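Local coordinates for rhizavidin (Rhizobium etli, PDB 3EW1), which binds biotin with high affinity as a secreted, dimeric member of the avidin family, at residues Q51-P56 with W72-E77; T83-Y88 with I98-N103. One frame throughout, in Å; residues are numbered along the deposited sequence.

Contact 1: residues Q51-P56 with W72-E77; sequences QNSPYP and WNNSTE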
# COMPACT_ATOMS: atom_id res chain seq x y z
N GLN B 51 17.24 -1.14 9.85
CA GLN B 51 16.97 -2.46 10.45
C GLN B 51 16.57 -2.34 11.92
O GLN B 51 16.93 -1.39 12.60
CB GLN B 51 18.17 -3.43 10.33
CG GLN B 51 18.61 -3.73 8.91
CD GLN B 51 19.65 -4.84 8.85
OE1 GLN B 51 19.52 -5.87 9.51
NE2 GLN B 51 20.70 -4.63 8.06
N ASN B 52 15.86 -3.36 12.43
CA ASN B 52 15.63 -3.54 13.86
C ASN B 52 14.82 -2.46 14.58
O ASN B 52 14.97 -2.29 15.78
CB ASN B 52 16.96 -3.71 14.63
CG ASN B 52 17.91 -4.67 13.97
OD1 ASN B 52 17.56 -5.82 13.70
ND2 ASN B 52 19.14 -4.21 13.70
N SER B 53 14.00 -1.71 13.85
CA SER B 53 13.05 -0.78 14.48
C SER B 53 11.75 -0.82 13.69
O SER B 53 11.77 -1.13 12.50
CB SER B 53 13.61 0.67 14.60
OG SER B 53 13.76 1.29 13.35
N PRO B 54 10.60 -0.59 14.37
CA PRO B 54 9.34 -0.81 13.64
C PRO B 54 8.96 0.38 12.80
O PRO B 54 9.07 1.52 13.29
CB PRO B 54 8.30 -1.03 14.76
CG PRO B 54 8.89 -0.25 15.98
CD PRO B 54 10.38 -0.17 15.77
N TYR B 55 8.50 0.08 11.59
CA TYR B 55 8.01 1.08 10.63
C TYR B 55 6.53 0.85 10.36
O TYR B 55 6.12 -0.29 10.15
CB TYR B 55 8.80 0.96 9.34
CG TYR B 55 10.16 1.53 9.51
CD1 TYR B 55 11.21 0.75 9.98
CD2 TYR B 55 10.43 2.90 9.24
CE1 TYR B 55 12.49 1.27 10.19
CE2 TYR B 55 11.72 3.40 9.40
CZ TYR B 55 12.74 2.58 9.90
OH TYR B 55 14.03 2.99 10.13
N PRO B 56 5.72 1.91 10.36
CA PRO B 56 4.28 1.74 10.08
C PRO B 56 4.05 1.13 8.71
O PRO B 56 4.76 1.40 7.73
CB PRO B 56 3.76 3.20 10.10
CG PRO B 56 4.73 3.91 11.05
CD PRO B 56 6.07 3.32 10.64
N TRP B 72 10.06 4.58 4.74
CA TRP B 72 11.23 4.24 5.55
C TRP B 72 11.74 5.35 6.51
O TRP B 72 12.94 5.57 6.64
CB TRP B 72 12.34 3.66 4.67
CG TRP B 72 11.90 2.30 4.09
CD1 TRP B 72 11.54 2.05 2.79
CD2 TRP B 72 11.67 1.08 4.82
NE1 TRP B 72 11.16 0.71 2.66
CE2 TRP B 72 11.24 0.10 3.89
CE3 TRP B 72 11.85 0.71 6.14
CZ2 TRP B 72 10.96 -1.23 4.26
CZ3 TRP B 72 11.57 -0.61 6.52
CH2 TRP B 72 11.10 -1.56 5.59
N ASN B 73 10.81 5.99 7.21
CA ASN B 73 11.11 6.92 8.29
C ASN B 73 10.13 6.70 9.42
O ASN B 73 8.94 6.86 9.24
CB ASN B 73 11.04 8.39 7.83
CG ASN B 73 11.59 9.37 8.89
OD1 ASN B 73 12.13 8.98 9.93
ND2 ASN B 73 11.48 10.65 8.61
N ASN B 74 10.66 6.32 10.59
CA ASN B 74 9.87 6.18 11.81
C ASN B 74 10.34 7.14 12.96
O ASN B 74 9.87 7.01 14.09
CB ASN B 74 9.92 4.70 12.26
CG ASN B 74 11.33 4.23 12.54
OD1 ASN B 74 12.30 5.02 12.45
ND2 ASN B 74 11.47 2.96 12.89
N SER B 75 11.26 8.07 12.65
CA SER B 75 11.95 9.00 13.60
C SER B 75 13.10 8.37 14.39
O SER B 75 13.80 9.02 15.16
CB SER B 75 10.99 9.76 14.56
OG SER B 75 10.55 8.91 15.62
N THR B 76 13.29 7.07 14.23
CA THR B 76 14.47 6.42 14.74
C THR B 76 15.53 6.37 13.63
O THR B 76 16.70 6.72 13.85
CB THR B 76 14.15 5.00 15.28
OG1 THR B 76 13.37 5.13 16.48
CG2 THR B 76 15.45 4.19 15.61
N GLU B 77 15.12 5.96 12.44
CA GLU B 77 16.04 5.97 11.31
C GLU B 77 15.26 6.26 10.06
O GLU B 77 14.19 5.67 9.82
CB GLU B 77 16.84 4.68 11.21
CG GLU B 77 17.98 4.69 10.24
CD GLU B 77 18.80 3.40 10.25
OE1 GLU B 77 18.62 2.61 11.21
OE2 GLU B 77 19.59 3.18 9.29
O HOH W 1 19.78 0.02 10.89
O HOH W 2 16.48 1.26 12.85
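Y55 and N74 meet flat against each other: the amide of N74 lies over one face of the phenol ring, the two planes only 8° apart, with ND2 3.2 Å above the ring plane near its centre. The opposite face takes the edge of the W72 indole in an edge-to-face pair, planes at 62°, whose closest atoms are Y55 CD1 and W72 CZ3 at 3.7 Å. A ring held from both sides in this way has little freedom to turn, and its hydroxyl is fixed as well, OH donating to the backbone E77 O at 2.7 Å from above the carbonyl plane.

The N74 side chain is bound at every polar atom. With CG lodged between its own backbone N and carbonyl carbon (chi1 60°), the amide is swung over the tyrosine, where ND2 spends both hydrogens in the amide plane, on S53 OG at 2.9 Å and on P54 O at 2.8 Å. OD1 turns back to its own loop and accepts from T76 N and E77 N, which makes an Asx turn within a wider Asx motif. E77, extended along its whole length, brings OE1 to two waters; one joins it to Q51 N, the other to Q51 O and S53 OG, while OE2 accepts from C50 N.

The contact thus packs the loop between strands 65-71 and 78-92 onto the start of strand 54-62 and the loop that leads into it. Y55 also pairs through its backbone with Y41, W72 reaches strand 78-92 through T83, and N62 of the second subunit packs on W72 and N73.

Contact 2: residues T83-Y88 with I98-N103; sequences TGWTGY and IVTSWN
W85 and W102, a non-hydrogen-bonded pair, lie on one face of two antiparallel strands: W102 CB sits over the five-membered ring of W85, 4.0 Å from its centroid, and the two indoles make an offset edge-to-face pair, W102 giving the edge, planes at 60°. T100 OG1 comes to the edge of the W85 ring, in its plane, but spends its polar contact on D119 O. W85 NE1 is likewise satisfied by D119, through OD2, whereas W102 NE1 has a weak bond to OD1 of the same carboxylate.

The backbone is paired reciprocally at three positions: G84 with N103, T86 with S101 and Y88 with V99. Beyond the strand pair, N103 OD1 accepts from Q116 NE2. A water 3.0 Å from G84 O may add a further donor; it also bonds T86 OG1, and it has more acceptors around it than protons to give. At G87 a side chain would run into V99 O, which instead receives a CA-H contact from G87 CA at 3.0 Å.

A chi1 of 54° leans the Y88 ring toward strand 95-108, where it runs alongside V99, whose CB lies over the ring face, toward its rim, 4.2 Å from the centroid. An alanine here has no ring to lay on V99, and is likely to leave that valine without its aromatic cover and to open a gap beside P112 of the second subunit.

The arrangement is a beta hairpin of the avidin barrel, with W85 next to Y41 and D119 of the biotin site.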
# COMPACT_ATOMS: atom_id res chain seq x y z
N THR B 83 8.46 1.30 0.09
CA THR B 83 8.29 0.01 -0.55
C THR B 83 6.82 -0.32 -0.59
O THR B 83 6.05 -0.05 0.36
CB THR B 83 9.01 -1.04 0.26
OG1 THR B 83 10.41 -0.79 0.30
CG2 THR B 83 8.84 -2.40 -0.35
N GLY B 84 6.42 -0.93 -1.71
CA GLY B 84 5.06 -1.35 -1.90
C GLY B 84 5.12 -2.83 -2.21
O GLY B 84 5.85 -3.21 -3.12
N TRP B 85 4.32 -3.64 -1.51
CA TRP B 85 4.20 -5.06 -1.81
C TRP B 85 2.80 -5.34 -2.33
O TRP B 85 1.80 -4.78 -1.85
CB TRP B 85 4.40 -5.91 -0.56
CG TRP B 85 5.73 -5.92 0.13
CD1 TRP B 85 6.64 -6.96 0.14
CD2 TRP B 85 6.25 -4.95 1.04
NE1 TRP B 85 7.69 -6.68 0.97
CE2 TRP B 85 7.50 -5.43 1.51
CE3 TRP B 85 5.78 -3.70 1.49
CZ2 TRP B 85 8.28 -4.73 2.42
CZ3 TRP B 85 6.58 -3.00 2.37
CH2 TRP B 85 7.81 -3.52 2.85
N THR B 86 2.72 -6.27 -3.27
CA THR B 86 1.43 -6.71 -3.80
C THR B 86 1.51 -8.23 -3.94
O THR B 86 2.54 -8.71 -4.39
CB THR B 86 1.16 -6.02 -5.18
OG1 THR B 86 1.49 -4.62 -5.11
CG2 THR B 86 -0.29 -6.19 -5.59
N GLY B 87 0.46 -8.96 -3.57
CA GLY B 87 0.48 -10.42 -3.73
C GLY B 87 -0.78 -11.02 -3.16
O GLY B 87 -1.87 -10.42 -3.19
N TYR B 88 -0.65 -12.26 -2.69
CA TYR B 88 -1.82 -13.02 -2.25
C TYR B 88 -1.45 -14.02 -1.17
O TYR B 88 -0.30 -14.39 -1.05
CB TYR B 88 -2.41 -13.76 -3.46
CG TYR B 88 -1.37 -14.62 -4.20
CD1 TYR B 88 -0.58 -14.09 -5.23
CD2 TYR B 88 -1.15 -15.97 -3.83
CE1 TYR B 88 0.38 -14.90 -5.88
CE2 TYR B 88 -0.20 -16.76 -4.47
CZ TYR B 88 0.54 -16.23 -5.49
OH TYR B 88 1.46 -17.04 -6.11
N ILE B 98 2.18 -15.47 2.50
CA ILE B 98 1.79 -14.42 1.57
C ILE B 98 2.89 -14.28 0.55
O ILE B 98 4.03 -14.02 0.92
CB ILE B 98 1.57 -13.08 2.31
CG1 ILE B 98 0.53 -13.26 3.43
CG2 ILE B 98 1.12 -11.97 1.34
CD1 ILE B 98 0.36 -12.04 4.39
N VAL B 99 2.57 -14.48 -0.72
CA VAL B 99 3.52 -14.42 -1.81
C VAL B 99 3.38 -13.05 -2.45
O VAL B 99 2.27 -12.65 -2.87
CB VAL B 99 3.25 -15.52 -2.87
CG1 VAL B 99 4.21 -15.37 -4.06
CG2 VAL B 99 3.40 -16.93 -2.27
N THR B 100 4.49 -12.32 -2.51
CA THR B 100 4.46 -10.92 -2.96
C THR B 100 5.56 -10.54 -3.96
O THR B 100 6.63 -11.17 -3.98
CB THR B 100 4.62 -9.91 -1.77
OG1 THR B 100 5.95 -9.93 -1.28
CG2 THR B 100 3.63 -10.13 -0.65
N SER B 101 5.29 -9.51 -4.76
CA SER B 101 6.33 -8.71 -5.50
C SER B 101 6.36 -7.39 -4.85
O SER B 101 5.32 -6.92 -4.39
CB SER B 101 5.90 -8.50 -6.95
OG SER B 101 5.90 -9.78 -7.61
N TRP B 102 7.55 -6.78 -4.83
CA TRP B 102 7.71 -5.44 -4.25
C TRP B 102 8.49 -4.55 -5.18
O TRP B 102 9.29 -4.99 -6.02
CB TRP B 102 8.34 -5.47 -2.86
CG TRP B 102 9.67 -6.21 -2.69
CD1 TRP B 102 9.87 -7.48 -2.18
CD2 TRP B 102 10.98 -5.69 -3.00
NE1 TRP B 102 11.22 -7.78 -2.18
CE2 TRP B 102 11.92 -6.71 -2.68
CE3 TRP B 102 11.45 -4.50 -3.55
CZ2 TRP B 102 13.29 -6.55 -2.87
CZ3 TRP B 102 12.83 -4.34 -3.74
CH2 TRP B 102 13.73 -5.36 -3.41
N ASN B 103 8.20 -3.25 -5.01
CA ASN B 103 8.97 -2.16 -5.57
C ASN B 103 9.51 -1.32 -4.43
O ASN B 103 8.84 -1.11 -3.44
CB ASN B 103 8.09 -1.31 -6.50
CG ASN B 103 7.79 -2.02 -7.81
OD1 ASN B 103 8.71 -2.56 -8.47
ND2 ASN B 103 6.53 -1.97 -8.25
O HOH W 3 4.04 -3.85 -5.38

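One barrel is held here in two ways. Contact 2 is a buried strand pairing, in which regular backbone bonds join 78-92 to 95-108 and two indoles pair on one face; contact 1, farther from the centre and partly buried, fastens an irregular loop by side-chain amide, hydroxyl and water-borne bonds. They share no segment, yet strand 78-92 follows directly on the loop of contact 1, and W72 spans the two: its NE1 bonds T83 OG1 at 2.9 Å and its ring packs on W85. Both tryptophans lie near Y41, so the contacts converge on the biotin site. Each also touches the second subunit.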